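Local coordinates for protein probable hydrolase (Pseudomonas aeruginosa, PDB 7AL6) that is of unknown function but has the alpha/beta hydrolase fold and is probably a hydrolase, possibly a lipolytic one, at residues 13-18 with 65-70; 19-24 with 54-59; 39-44 with 182-187; 47-52 with 272-277; 119-124 with 281-286. One frame throughout, in Å; residues are numbered along the deposited sequence. Where two conformers were deposited one is given.

Overall arrangement
Five contacts show how an alpha/beta hydrolase changes its chemistry from sheet to surface. Contacts 1, 2, 4 and 5 are largely buried, contact 3 only partly. Contact 2 is the sheet itself, a ladder of backbone bonds pairing strands 16-22 and 53-58. Contact 1 carries on from it: strand 16-22 is met by the loop after strand 53-58, and S66 with H65 bonds back to D59. D59 also reaches A40 in contact 3, where loop meets helix; contacts 1 and 3 both touch the second subunit. Contacts 4 and 5 share helix 270-284. Contact 4 across its two segments is van der Waals contact alone; contact 5 combines packing of buried phenylalanines with a salt bridge at the chain terminus.

Contact 1: 13-18 with 65-70; sequences PHIELA and HSAHRA
I15 meets the loop at 67-69 with one branch, and following that branch shows how the loop after strand 53-58 lies against the start of strand 16-22. CB sends CG1 away from the backbone N (chi1 -162°), pointing it at the facing loop, while CG2 stays behind over one face of the H14 ring. I15 CG1 lies 4.1 Å from A67 CB. The terminal I15 CD1, at the end of an extended chain, rests against three atoms of the loop: A67 O at 3.7 Å, R69 CA at 3.8 Å, and R69 CG only slightly farther.

Beside the isoleucine the two segments run in nearly opposite directions and exchange polar bonds. A67 N gives its hydrogen to E16 O at 3.1 Å, approaching almost end-on to the carbonyl (166°). One residue back along the loop, S66 OG accepts from A18 N at 2.7 Å, a straight bond. The same hydroxyl must donate to its other partner, the carbonyl D59 O, and so ties both strands. S66 OG also sits close to L17, 3.4 Å from L17 CB. At the far end, a water accepts from A70 N and donates to H14 O, bridging the main chains.

Helix 77-91 backs the contact: its D83 receives both H14 NE2 and R69 NH2, while L17 packs on V87. Strand 7-11 is a further neighbour, its R9 in a salt bridge to E16, which also reaches R200 of the second subunit.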
# COMPACT_ATOMS: atom_id res chain seq x y z
N PRO A 13 -4.92 -10.40 -6.82
CA PRO A 13 -5.65 -9.28 -6.21
C PRO A 13 -4.82 -8.52 -5.22
O PRO A 13 -4.91 -7.30 -5.13
CB PRO A 13 -6.87 -9.95 -5.55
CG PRO A 13 -7.07 -11.25 -6.34
CD PRO A 13 -5.67 -11.67 -6.79
N HIS A 14 -3.95 -9.20 -4.49
CA HIS A 14 -3.24 -8.57 -3.39
C HIS A 14 -1.75 -8.40 -3.61
O HIS A 14 -1.07 -7.85 -2.74
CB HIS A 14 -3.43 -9.44 -2.13
CG HIS A 14 -2.95 -10.85 -2.31
ND1 HIS A 14 -3.57 -11.74 -3.17
CD2 HIS A 14 -1.91 -11.52 -1.76
CE1 HIS A 14 -2.93 -12.90 -3.14
NE2 HIS A 14 -1.93 -12.79 -2.28
N ILE A 15 -1.19 -8.99 -4.65
CA ILE A 15 0.27 -8.93 -4.90
C ILE A 15 0.52 -9.25 -6.36
O ILE A 15 -0.26 -9.93 -6.96
CB ILE A 15 0.99 -9.92 -3.97
CG1 ILE A 15 2.49 -9.64 -3.84
CG2 ILE A 15 0.73 -11.34 -4.42
CD1 ILE A 15 3.17 -10.39 -2.73
N GLU A 16 1.65 -8.80 -6.86
CA GLU A 16 2.09 -9.08 -8.23
C GLU A 16 3.30 -10.00 -8.13
O GLU A 16 4.24 -9.63 -7.49
CB GLU A 16 2.40 -7.76 -8.89
CG GLU A 16 2.33 -7.85 -10.36
CD GLU A 16 2.66 -6.52 -10.98
OE1 GLU A 16 1.77 -5.71 -11.11
OE2 GLU A 16 3.83 -6.34 -11.29
N LEU A 17 3.29 -11.15 -8.78
CA LEU A 17 4.41 -12.10 -8.71
C LEU A 17 5.08 -12.21 -10.06
O LEU A 17 4.47 -11.87 -11.04
CB LEU A 17 3.91 -13.49 -8.29
CG LEU A 17 3.19 -13.57 -6.96
CD1 LEU A 17 2.71 -14.98 -6.72
CD2 LEU A 17 4.07 -13.10 -5.83
N ALA A 18 6.33 -12.61 -10.06
CA ALA A 18 7.06 -12.88 -11.28
C ALA A 18 7.14 -14.37 -11.53
O ALA A 18 7.18 -15.18 -10.59
CB ALA A 18 8.48 -12.29 -11.20
N HIS A 65 12.21 -11.97 -8.35
CA HIS A 65 11.68 -10.70 -8.87
C HIS A 65 10.21 -10.46 -8.50
O HIS A 65 9.60 -9.50 -9.01
CB HIS A 65 11.89 -10.66 -10.40
CG HIS A 65 13.34 -10.54 -10.79
ND1 HIS A 65 13.80 -10.75 -12.07
CD2 HIS A 65 14.43 -10.25 -10.03
CE1 HIS A 65 15.11 -10.58 -12.09
NE2 HIS A 65 15.52 -10.28 -10.86
N SER A 66 9.63 -11.27 -7.62
CA SER A 66 8.25 -11.06 -7.21
C SER A 66 8.19 -9.89 -6.23
O SER A 66 9.13 -9.62 -5.50
CB SER A 66 7.66 -12.33 -6.56
OG SER A 66 7.22 -13.22 -7.57
N ALA A 67 7.04 -9.24 -6.17
CA ALA A 67 6.91 -8.16 -5.20
C ALA A 67 7.03 -8.68 -3.78
O ALA A 67 6.73 -9.84 -3.49
CB ALA A 67 5.56 -7.47 -5.40
N HIS A 68 7.50 -7.81 -2.89
CA HIS A 68 7.31 -7.98 -1.46
C HIS A 68 5.84 -7.79 -1.10
O HIS A 68 5.12 -7.03 -1.74
CB HIS A 68 8.15 -6.97 -0.67
CG HIS A 68 9.61 -7.05 -0.94
ND1 HIS A 68 10.31 -8.23 -0.88
CD2 HIS A 68 10.49 -6.10 -1.34
CE1 HIS A 68 11.57 -8.01 -1.20
NE2 HIS A 68 11.70 -6.72 -1.49
N ARG A 69 5.40 -8.50 -0.08
CA ARG A 69 4.04 -8.34 0.41
C ARG A 69 3.83 -6.94 0.98
O ARG A 69 4.77 -6.29 1.44
CB ARG A 69 3.74 -9.36 1.52
CG ARG A 69 3.82 -10.84 1.10
CD ARG A 69 3.08 -11.72 2.12
NE ARG A 69 3.24 -13.14 1.84
CZ ARG A 69 2.71 -13.75 0.79
NH1 ARG A 69 1.97 -13.08 -0.06
NH2 ARG A 69 2.91 -15.05 0.61
N ALA A 70 2.58 -6.49 0.98
CA ALA A 70 2.23 -5.21 1.58
C ALA A 70 2.57 -5.19 3.07
O ALA A 70 2.81 -6.22 3.71
CB ALA A 70 0.74 -4.91 1.36
O HOH W 1 0.30 -8.00 0.01

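Contact 2: 19-24 with 54-59; sequences AHLFGP and RIVALD
L21 and V56 form the apolar centre on one face of the paired strands, lying side by side with L21 CD2 3.9 Å from V56 CG2. A19 extends the same patch, its CB meeting V56 CG1 at 3.7 Å, so that the two methyls of the valine are shared between two residues of the opposite strand. The other face belongs to H20, F22, I55 and A57. With CG beside the backbone N (chi1 -63°), the F22 ring lies along the neighbouring strand and presents its edge to A57; CE2 of F22 is 3.8 Å from A57 CB, nearly in the ring plane. H20, next but one along its own strand, lays CD2 over a face of that ring near the rim, and its ND1 is bonded to E7.

Between these two faces runs the backbone ladder. H20 and A57 form a hydrogen-bonded pair, with A57 N to H20 O at 2.8 Å, and F22 with I55 forms the next, again with two bonds. A19 with L58 and L21 with V56 are the non-hydrogen-bonded pairs.

The polar edge lies where the strand 19-22 gives out. R54 bends at chi2 (59°), bringing its guanidinium back to the partner strand: L21 CB lies over one face, and R54 NH2 donates to G23 O at 3.0 Å, somewhat out of the guanidinium plane. R54 CD meanwhile lies 3.4 Å from P24 O. The arrangement is that of the second, antiparallel strand of an alpha/beta hydrolase sheet, laid against the fourth in the order 1-2-4-3.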
# COMPACT_ATOMS: atom_id res chain seq x y z
N ALA A 19 7.21 -14.75 -12.81
CA ALA A 19 7.38 -16.15 -13.18
C ALA A 19 8.13 -16.27 -14.50
O ALA A 19 8.03 -15.41 -15.38
CB ALA A 19 6.06 -16.87 -13.33
N HIS A 20 8.90 -17.36 -14.62
CA HIS A 20 9.51 -17.77 -15.87
C HIS A 20 8.68 -18.91 -16.44
O HIS A 20 8.31 -19.84 -15.72
CB HIS A 20 10.97 -18.20 -15.69
CG HIS A 20 11.74 -18.23 -16.98
ND1 HIS A 20 12.31 -17.10 -17.53
CD2 HIS A 20 11.97 -19.23 -17.87
CE1 HIS A 20 12.88 -17.42 -18.68
NE2 HIS A 20 12.67 -18.70 -18.92
N LEU A 21 8.39 -18.85 -17.73
CA LEU A 21 7.52 -19.82 -18.42
C LEU A 21 8.35 -20.82 -19.22
O LEU A 21 9.15 -20.38 -20.03
CB LEU A 21 6.58 -19.04 -19.35
CG LEU A 21 5.70 -18.01 -18.67
CD1 LEU A 21 4.77 -17.37 -19.68
CD2 LEU A 21 4.92 -18.61 -17.53
N PHE A 22 8.16 -22.11 -19.03
CA PHE A 22 8.88 -23.15 -19.78
C PHE A 22 7.91 -24.09 -20.47
O PHE A 22 6.84 -24.34 -19.96
CB PHE A 22 9.71 -24.05 -18.87
CG PHE A 22 10.81 -23.40 -18.10
CD1 PHE A 22 12.06 -23.25 -18.67
CD2 PHE A 22 10.62 -22.96 -16.81
CE1 PHE A 22 13.09 -22.67 -17.96
CE2 PHE A 22 11.65 -22.38 -16.11
CZ PHE A 22 12.88 -22.24 -16.69
N GLY A 23 8.32 -24.66 -21.59
CA GLY A 23 7.59 -25.68 -22.32
C GLY A 23 6.57 -25.13 -23.27
O GLY A 23 6.30 -23.97 -23.29
N PRO A 24 5.96 -26.03 -24.02
CA PRO A 24 4.93 -25.69 -25.01
C PRO A 24 3.67 -25.13 -24.37
O PRO A 24 3.23 -25.62 -23.31
CB PRO A 24 4.66 -27.02 -25.72
CG PRO A 24 5.14 -28.09 -24.75
CD PRO A 24 6.24 -27.48 -23.94
N ARG A 54 3.96 -27.72 -19.36
CA ARG A 54 3.94 -26.25 -19.41
C ARG A 54 4.27 -25.82 -17.98
O ARG A 54 3.41 -25.91 -17.15
CB ARG A 54 2.60 -25.72 -19.90
CG ARG A 54 2.50 -24.21 -19.86
CD ARG A 54 3.53 -23.48 -20.69
NE ARG A 54 3.09 -22.13 -20.95
CZ ARG A 54 3.72 -21.25 -21.71
NH1 ARG A 54 3.20 -20.06 -21.88
NH2 ARG A 54 4.85 -21.56 -22.29
N ILE A 55 5.48 -25.39 -17.71
CA ILE A 55 5.92 -25.09 -16.33
C ILE A 55 5.99 -23.59 -16.10
O ILE A 55 6.69 -22.88 -16.81
CB ILE A 55 7.27 -25.77 -16.04
CG1 ILE A 55 7.19 -27.28 -16.23
CG2 ILE A 55 7.76 -25.41 -14.66
CD1 ILE A 55 8.52 -27.95 -16.28
N VAL A 56 5.29 -23.17 -15.07
CA VAL A 56 5.31 -21.80 -14.58
C VAL A 56 6.21 -21.83 -13.36
O VAL A 56 5.81 -22.32 -12.29
CB VAL A 56 3.89 -21.31 -14.24
CG1 VAL A 56 3.93 -19.91 -13.63
CG2 VAL A 56 3.01 -21.32 -15.49
N ALA A 57 7.45 -21.36 -13.51
CA ALA A 57 8.41 -21.35 -12.42
C ALA A 57 8.21 -20.02 -11.72
O ALA A 57 8.68 -18.97 -12.20
CB ALA A 57 9.85 -21.51 -12.91
N LEU A 58 7.54 -20.08 -10.59
CA LEU A 58 7.07 -18.93 -9.85
C LEU A 58 8.09 -18.46 -8.83
O LEU A 58 8.68 -19.27 -8.13
CB LEU A 58 5.78 -19.32 -9.14
CG LEU A 58 4.97 -18.24 -8.45
CD1 LEU A 58 4.35 -17.30 -9.46
CD2 LEU A 58 3.90 -18.94 -7.57
N ASP A 59 8.24 -17.16 -8.76
CA ASP A 59 9.01 -16.51 -7.70
C ASP A 59 8.00 -16.38 -6.57
O ASP A 59 6.97 -15.79 -6.77
CB ASP A 59 9.60 -15.16 -8.11
CG ASP A 59 10.94 -15.25 -8.79
OD1 ASP A 59 11.60 -16.23 -8.61
OD2 ASP A 59 11.27 -14.37 -9.51

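Contact 3: 39-44 with 182-187; sequences NAMSFS and AELLAQ
N39 is rotated so that its CG stands between its own backbone N and carbonyl carbon (chi1 56°), and this carries the amide to helix 179-189 of the alpha/beta hydrolase, in the region that follows strand 119-125 and probably caps the core as lids of this family do. The two ends of the amide are divided between two tasks. N39 ND2 donates to L185 O at 3.0 Å with a nearly straight N-H (165°), using a lone pair of that carbonyl and staying close to the amide plane. N39 OD1 accepts from M41 N at 2.9 Å, closing an Asx turn at the start of the 3-10 segment 40-42. Bonded at both ends, the amide should have little freedom to rotate.

M41 works differently. Its side chain sets out with CG beside the backbone N (chi1 -70°), which brings CB and CG against the main chain of the helix, M41 CG being 3.4 Å from L184 O. Bends at chi2 and chi3 then return the methyl: in the conformer described, M41 CE lies 3.8 Å from L184 CD2 and near Q187, whose NE2 is bonded to Q4 of the second subunit. L185 CD2 reaches the 3-10 segment, near N39 OD1 and 3.8 Å from S42 N. S42 OG pairs with H266, close to what may be a Ser-His-Asp triad.

The turn is then finished by S44. Its OG donates to M41 O at 2.8 Å, sharing that acceptor with its own backbone N, and S44 OG also touches L184 CD1, 3.7 Å away.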
# COMPACT_ATOMS: atom_id res chain seq x y z
N ASN A 39 14.72 -18.72 -5.73
CA ASN A 39 13.90 -18.07 -6.76
C ASN A 39 13.72 -19.06 -7.89
O ASN A 39 14.22 -20.19 -7.84
CB ASN A 39 14.54 -16.77 -7.25
CG ASN A 39 15.94 -16.95 -7.76
OD1 ASN A 39 16.16 -17.67 -8.71
ND2 ASN A 39 16.90 -16.21 -7.16
N ALA A 40 13.06 -18.62 -8.95
CA ALA A 40 12.71 -19.53 -10.04
C ALA A 40 13.94 -20.10 -10.75
O ALA A 40 13.81 -21.08 -11.47
CB ALA A 40 11.83 -18.82 -11.07
N MET A 41 15.10 -19.48 -10.64
CA MET A 41 16.27 -20.09 -11.26
C MET A 41 16.66 -21.42 -10.61
O MET A 41 17.46 -22.16 -11.18
CB MET A 41 17.47 -19.14 -11.18
CG MET A 41 17.38 -17.88 -12.07
SD MET A 41 17.39 -18.29 -13.82
CE MET A 41 19.14 -18.58 -14.10
N SER A 42 15.98 -21.79 -9.55
CA SER A 42 16.19 -23.08 -8.90
C SER A 42 15.86 -24.15 -9.96
O SER A 42 16.48 -25.13 -9.95
CB SER A 42 15.37 -23.20 -7.66
OG SER A 42 15.61 -24.41 -7.00
N PHE A 43 14.96 -23.87 -10.89
CA PHE A 43 14.51 -24.82 -11.94
C PHE A 43 15.17 -24.57 -13.30
O PHE A 43 14.74 -25.16 -14.26
CB PHE A 43 12.98 -24.78 -12.01
CG PHE A 43 12.32 -25.16 -10.71
CD1 PHE A 43 12.19 -26.48 -10.34
CD2 PHE A 43 11.88 -24.19 -9.83
CE1 PHE A 43 11.61 -26.82 -9.14
CE2 PHE A 43 11.30 -24.54 -8.63
CZ PHE A 43 11.17 -25.85 -8.28
N SER A 44 16.22 -23.76 -13.37
CA SER A 44 16.88 -23.37 -14.65
C SER A 44 17.44 -24.59 -15.38
O SER A 44 17.41 -24.60 -16.57
CB SER A 44 17.90 -22.29 -14.47
OG SER A 44 18.90 -22.65 -13.56
N ALA A 182 24.86 -21.33 -7.15
CA ALA A 182 24.83 -20.02 -6.52
C ALA A 182 24.86 -18.90 -7.55
O ALA A 182 24.11 -17.92 -7.42
CB ALA A 182 25.97 -19.91 -5.53
N GLU A 183 25.64 -19.06 -8.63
CA GLU A 183 25.61 -18.14 -9.76
C GLU A 183 24.22 -18.06 -10.39
O GLU A 183 23.74 -16.97 -10.72
CB GLU A 183 26.65 -18.56 -10.82
CG GLU A 183 28.08 -18.39 -10.32
CD GLU A 183 29.16 -18.78 -11.34
OE1 GLU A 183 28.85 -19.25 -12.46
OE2 GLU A 183 30.35 -18.64 -10.97
N LEU A 184 23.61 -19.21 -10.67
CA LEU A 184 22.29 -19.22 -11.30
C LEU A 184 21.26 -18.51 -10.43
O LEU A 184 20.51 -17.65 -10.89
CB LEU A 184 21.89 -20.67 -11.60
CG LEU A 184 22.65 -21.31 -12.76
CD1 LEU A 184 22.46 -22.83 -12.77
CD2 LEU A 184 22.22 -20.72 -14.07
N LEU A 185 21.24 -18.82 -9.14
CA LEU A 185 20.33 -18.12 -8.26
C LEU A 185 20.63 -16.62 -8.17
O LEU A 185 19.70 -15.82 -8.06
CB LEU A 185 20.38 -18.76 -6.89
CG LEU A 185 19.78 -20.18 -6.83
CD1 LEU A 185 20.20 -20.82 -5.54
CD2 LEU A 185 18.26 -20.13 -6.95
N ALA A 186 21.92 -16.24 -8.23
CA ALA A 186 22.32 -14.83 -8.15
C ALA A 186 21.81 -14.01 -9.33
O ALA A 186 21.58 -12.81 -9.18
CB ALA A 186 23.85 -14.70 -8.12
N GLN A 187 21.62 -14.61 -10.49
CA GLN A 187 21.14 -13.90 -11.70
C GLN A 187 19.75 -13.30 -11.45
O GLN A 187 19.45 -12.33 -12.08
CB GLN A 187 21.16 -14.83 -12.90
CG GLN A 187 22.56 -15.28 -13.25
CD GLN A 187 22.68 -15.64 -14.70
OE1 GLN A 187 22.17 -16.65 -15.15
NE2 GLN A 187 23.34 -14.78 -15.45

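Contact 4: 47-52 with 272-277; sequences APKLAG and GAQAVA
K49 lies lengthwise against helix 270-284, the C-terminal helix of the alpha/beta hydrolase fold, and its aliphatic chain does most of the touching. The chain is extended from CB to CE and runs back along the helix from A277 toward A273, two alanines one turn apart that offer a smooth stripe. K49 CB and A277 CB meet directly at 3.6 Å, with the K49 and A277 CA atoms 6.1 Å apart. Farther along, K49 CD passes 4.0 Å from A273 O. The side chains of K49 and Q274 then cross at a slant, K49 CE meeting Q274 CG at 3.6 Å. Although the CB of Q274 starts away from the loop, its CG thus comes back to touch.

At the tip the direction changes. A bend at chi4 of K49 (55°) takes NZ away from the line of the chain, past the CB of A273, and there the ammonium finds E270 and the carbonyl of R45. Charge is thereby satisfied at the end of the lysine, while the methylenes do the packing.

L50 complements this from the inner side of the loop, where it also packs on I55 of strand 53-58 and on F280 of the helix. Its CG stands beside the backbone N (chi1 -66°), a torsion that lets the end of L50 approach the helix. L50 CD2 ends 3.6 Å from A277 O, with A277 CB 4.3 Å from the same methyl.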
# COMPACT_ATOMS: atom_id res chain seq x y z
N ALA A 47 13.74 -27.64 -15.56
CA ALA A 47 12.51 -27.36 -16.32
C ALA A 47 12.73 -27.58 -17.81
O ALA A 47 11.89 -28.17 -18.43
CB ALA A 47 11.99 -25.98 -16.04
N PRO A 48 13.83 -27.15 -18.45
CA PRO A 48 14.00 -27.35 -19.87
C PRO A 48 14.04 -28.83 -20.28
O PRO A 48 13.78 -29.09 -21.38
CB PRO A 48 15.35 -26.69 -20.18
CG PRO A 48 15.54 -25.73 -19.08
CD PRO A 48 14.93 -26.40 -17.87
N LYS A 49 14.44 -29.71 -19.38
CA LYS A 49 14.56 -31.17 -19.62
C LYS A 49 13.20 -31.88 -19.53
O LYS A 49 13.15 -33.03 -19.88
CB LYS A 49 15.55 -31.76 -18.62
CG LYS A 49 16.98 -31.31 -18.80
CD LYS A 49 17.91 -31.86 -17.78
CE LYS A 49 19.35 -31.48 -18.02
NZ LYS A 49 19.52 -30.02 -18.13
N LEU A 50 12.17 -31.25 -18.99
CA LEU A 50 10.84 -31.88 -18.84
C LEU A 50 9.94 -31.49 -20.01
O LEU A 50 9.10 -30.64 -19.83
CB LEU A 50 10.26 -31.47 -17.50
CG LEU A 50 11.01 -32.01 -16.28
CD1 LEU A 50 10.45 -31.43 -15.01
CD2 LEU A 50 10.97 -33.52 -16.25
N ALA A 51 10.10 -32.15 -21.15
CA ALA A 51 9.33 -31.90 -22.36
C ALA A 51 7.85 -32.17 -22.14
O ALA A 51 7.45 -33.00 -21.33
CB ALA A 51 9.85 -32.78 -23.49
N GLY A 52 7.01 -31.46 -22.87
CA GLY A 52 5.59 -31.75 -22.75
C GLY A 52 4.92 -31.22 -21.49
O GLY A 52 3.68 -31.35 -21.39
N GLY A 272 22.93 -34.06 -11.72
CA GLY A 272 21.73 -34.10 -10.91
C GLY A 272 20.50 -33.68 -11.68
O GLY A 272 19.45 -34.33 -11.59
N ALA A 273 20.61 -32.61 -12.47
CA ALA A 273 19.44 -32.14 -13.22
C ALA A 273 18.89 -33.26 -14.07
O ALA A 273 17.67 -33.46 -14.15
CB ALA A 273 19.81 -30.95 -14.10
N GLN A 274 19.77 -33.99 -14.75
CA GLN A 274 19.30 -35.02 -15.67
C GLN A 274 18.64 -36.17 -14.94
O GLN A 274 17.67 -36.76 -15.43
CB GLN A 274 20.47 -35.58 -16.47
CG GLN A 274 20.83 -34.79 -17.69
CD GLN A 274 22.20 -35.16 -18.23
OE1 GLN A 274 22.92 -34.30 -18.74
NE2 GLN A 274 22.57 -36.43 -18.13
N ALA A 275 19.22 -36.57 -13.82
CA ALA A 275 18.70 -37.70 -13.09
C ALA A 275 17.35 -37.36 -12.51
O ALA A 275 16.43 -38.15 -12.61
CB ALA A 275 19.67 -38.09 -11.98
N VAL A 276 17.20 -36.17 -11.92
CA VAL A 276 15.87 -35.76 -11.48
C VAL A 276 14.92 -35.72 -12.66
O VAL A 276 13.79 -36.21 -12.59
CB VAL A 276 15.93 -34.42 -10.73
CG1 VAL A 276 14.49 -33.98 -10.40
CG2 VAL A 276 16.78 -34.57 -9.47
N ALA A 277 15.37 -35.17 -13.79
CA ALA A 277 14.48 -35.06 -14.92
C ALA A 277 13.98 -36.42 -15.39
O ALA A 277 12.82 -36.56 -15.82
CB ALA A 277 15.20 -34.32 -16.05

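Contact 5: 119-124 with 281-286; sequences IERLAL and AAFFAR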
# COMPACT_ATOMS: atom_id res chain seq x y z
N ILE A 119 -5.40 -30.52 -7.49
CA ILE A 119 -4.01 -30.90 -7.72
C ILE A 119 -3.95 -32.28 -8.37
O ILE A 119 -4.38 -33.29 -7.78
CB ILE A 119 -3.21 -30.89 -6.41
CG1 ILE A 119 -3.31 -29.56 -5.69
CG2 ILE A 119 -1.76 -31.24 -6.70
CD1 ILE A 119 -2.92 -28.34 -6.59
N GLU A 120 -3.41 -32.34 -9.57
CA GLU A 120 -3.43 -33.60 -10.30
C GLU A 120 -2.28 -34.54 -9.87
O GLU A 120 -2.50 -35.74 -9.74
CB GLU A 120 -3.36 -33.34 -11.79
CG GLU A 120 -4.60 -32.64 -12.34
CD GLU A 120 -4.55 -32.45 -13.85
OE1 GLU A 120 -5.31 -33.17 -14.53
OE2 GLU A 120 -3.77 -31.57 -14.34
N ARG A 121 -1.08 -34.00 -9.72
CA ARG A 121 0.16 -34.73 -9.37
C ARG A 121 1.11 -33.86 -8.53
O ARG A 121 1.05 -32.66 -8.66
CB ARG A 121 0.86 -35.17 -10.66
CG ARG A 121 -0.01 -35.88 -11.68
CD ARG A 121 -0.00 -37.38 -11.50
NE ARG A 121 -0.71 -38.16 -12.49
CZ ARG A 121 -1.99 -38.47 -12.46
NH1 ARG A 121 -2.50 -39.23 -13.39
NH2 ARG A 121 -2.76 -38.03 -11.49
N LEU A 122 1.96 -34.47 -7.72
CA LEU A 122 3.00 -33.77 -6.94
C LEU A 122 4.38 -34.35 -7.29
O LEU A 122 4.53 -35.54 -7.17
CB LEU A 122 2.80 -33.98 -5.44
CG LEU A 122 1.73 -33.16 -4.74
CD1 LEU A 122 2.06 -33.11 -3.26
CD2 LEU A 122 1.60 -31.77 -5.32
N ALA A 123 5.33 -33.53 -7.71
CA ALA A 123 6.74 -33.92 -7.90
C ALA A 123 7.50 -33.14 -6.84
O ALA A 123 7.50 -31.92 -6.88
CB ALA A 123 7.20 -33.64 -9.30
N LEU A 124 8.11 -33.83 -5.89
CA LEU A 124 8.75 -33.21 -4.74
C LEU A 124 10.25 -33.48 -4.78
O LEU A 124 10.67 -34.63 -5.00
CB LEU A 124 8.14 -33.70 -3.46
CG LEU A 124 6.61 -33.66 -3.36
CD1 LEU A 124 6.16 -34.23 -2.04
CD2 LEU A 124 6.08 -32.23 -3.50
N ALA A 281 10.03 -37.00 -15.59
CA ALA A 281 9.54 -37.17 -16.97
C ALA A 281 8.74 -38.47 -17.05
O ALA A 281 7.71 -38.46 -17.65
CB ALA A 281 10.67 -37.13 -17.94
N ALA A 282 9.21 -39.54 -16.44
CA ALA A 282 8.43 -40.78 -16.43
C ALA A 282 7.19 -40.66 -15.55
O ALA A 282 6.12 -41.13 -15.92
CB ALA A 282 9.29 -41.96 -15.99
N PHE A 283 7.30 -39.98 -14.42
CA PHE A 283 6.17 -39.79 -13.49
C PHE A 283 5.03 -39.01 -14.15
O PHE A 283 3.90 -39.45 -14.11
CB PHE A 283 6.66 -39.11 -12.22
CG PHE A 283 5.58 -38.73 -11.26
CD1 PHE A 283 4.91 -39.70 -10.53
CD2 PHE A 283 5.21 -37.42 -11.09
CE1 PHE A 283 3.92 -39.34 -9.64
CE2 PHE A 283 4.22 -37.07 -10.20
CZ PHE A 283 3.57 -38.03 -9.48
N PHE A 284 5.35 -37.92 -14.84
CA PHE A 284 4.39 -37.00 -15.49
C PHE A 284 3.73 -37.66 -16.69
O PHE A 284 2.68 -37.22 -17.03
CB PHE A 284 5.04 -35.66 -15.78
CG PHE A 284 5.00 -34.77 -14.57
CD1 PHE A 284 3.80 -34.40 -14.01
CD2 PHE A 284 6.17 -34.37 -13.96
CE1 PHE A 284 3.77 -33.62 -12.87
CE2 PHE A 284 6.13 -33.56 -12.84
CZ PHE A 284 4.93 -33.21 -12.29
N ALA A 285 4.36 -38.65 -17.30
CA ALA A 285 3.82 -39.43 -18.43
C ALA A 285 2.69 -40.34 -17.94
O ALA A 285 1.99 -40.84 -18.78
CB ALA A 285 4.91 -40.21 -19.10
N ARG A 286 2.52 -40.54 -16.64
CA ARG A 286 1.46 -41.38 -16.05
C ARG A 286 0.47 -40.51 -15.27
O ARG A 286 0.84 -39.49 -14.75
CB ARG A 286 2.05 -42.41 -15.09
CG ARG A 286 3.03 -43.39 -15.71
CD ARG A 286 3.43 -44.44 -14.71
NE ARG A 286 4.64 -44.11 -13.99
CZ ARG A 286 4.70 -43.72 -12.74
NH1 ARG A 286 3.60 -43.54 -12.04
NH2 ARG A 286 5.86 -43.47 -12.20
OXT ARG A 286 -0.68 -40.92 -15.19
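R121 takes hold of the C-terminal carboxylate of R286 side-on, with NE and NH1 each bound to a different oxygen. R121 NE donates to R286 O at 3.0 Å along a nearly straight line (170°), the acceptor lying in the guanidinium plane. R121 NH1 meets R286 OXT at 3.1 Å, completing the salt bridge. The third nitrogen turns back to its own strand: R121 NH2 donates to E120 O at 2.9 Å, from above the carbonyl plane. Together the three bonds should fix the rotation of the guanidinium, which the sharp bend at chi2 of R121 (-92°) brings into place. R286's own guanidinium turns elsewhere, to E255.

Inward of this pair two phenylalanines face the strand. R121 CB touches both rings, 3.9 Å from F283 CE2 and 4.0 Å from F284 CE1. F283 also approaches L122 obliquely, F283 CE2 lying 3.4 Å from L122 O, while its CD2 stands over the centre of the F284 ring. Beyond, A123 CB settles 3.7 Å from F284 CE2. Such packing of the C-terminal helix, here 270-284, against strand 119-125 of the parallel part of the sheet is characteristic of the alpha/beta hydrolase fold, whose helices flank its sheet on both faces.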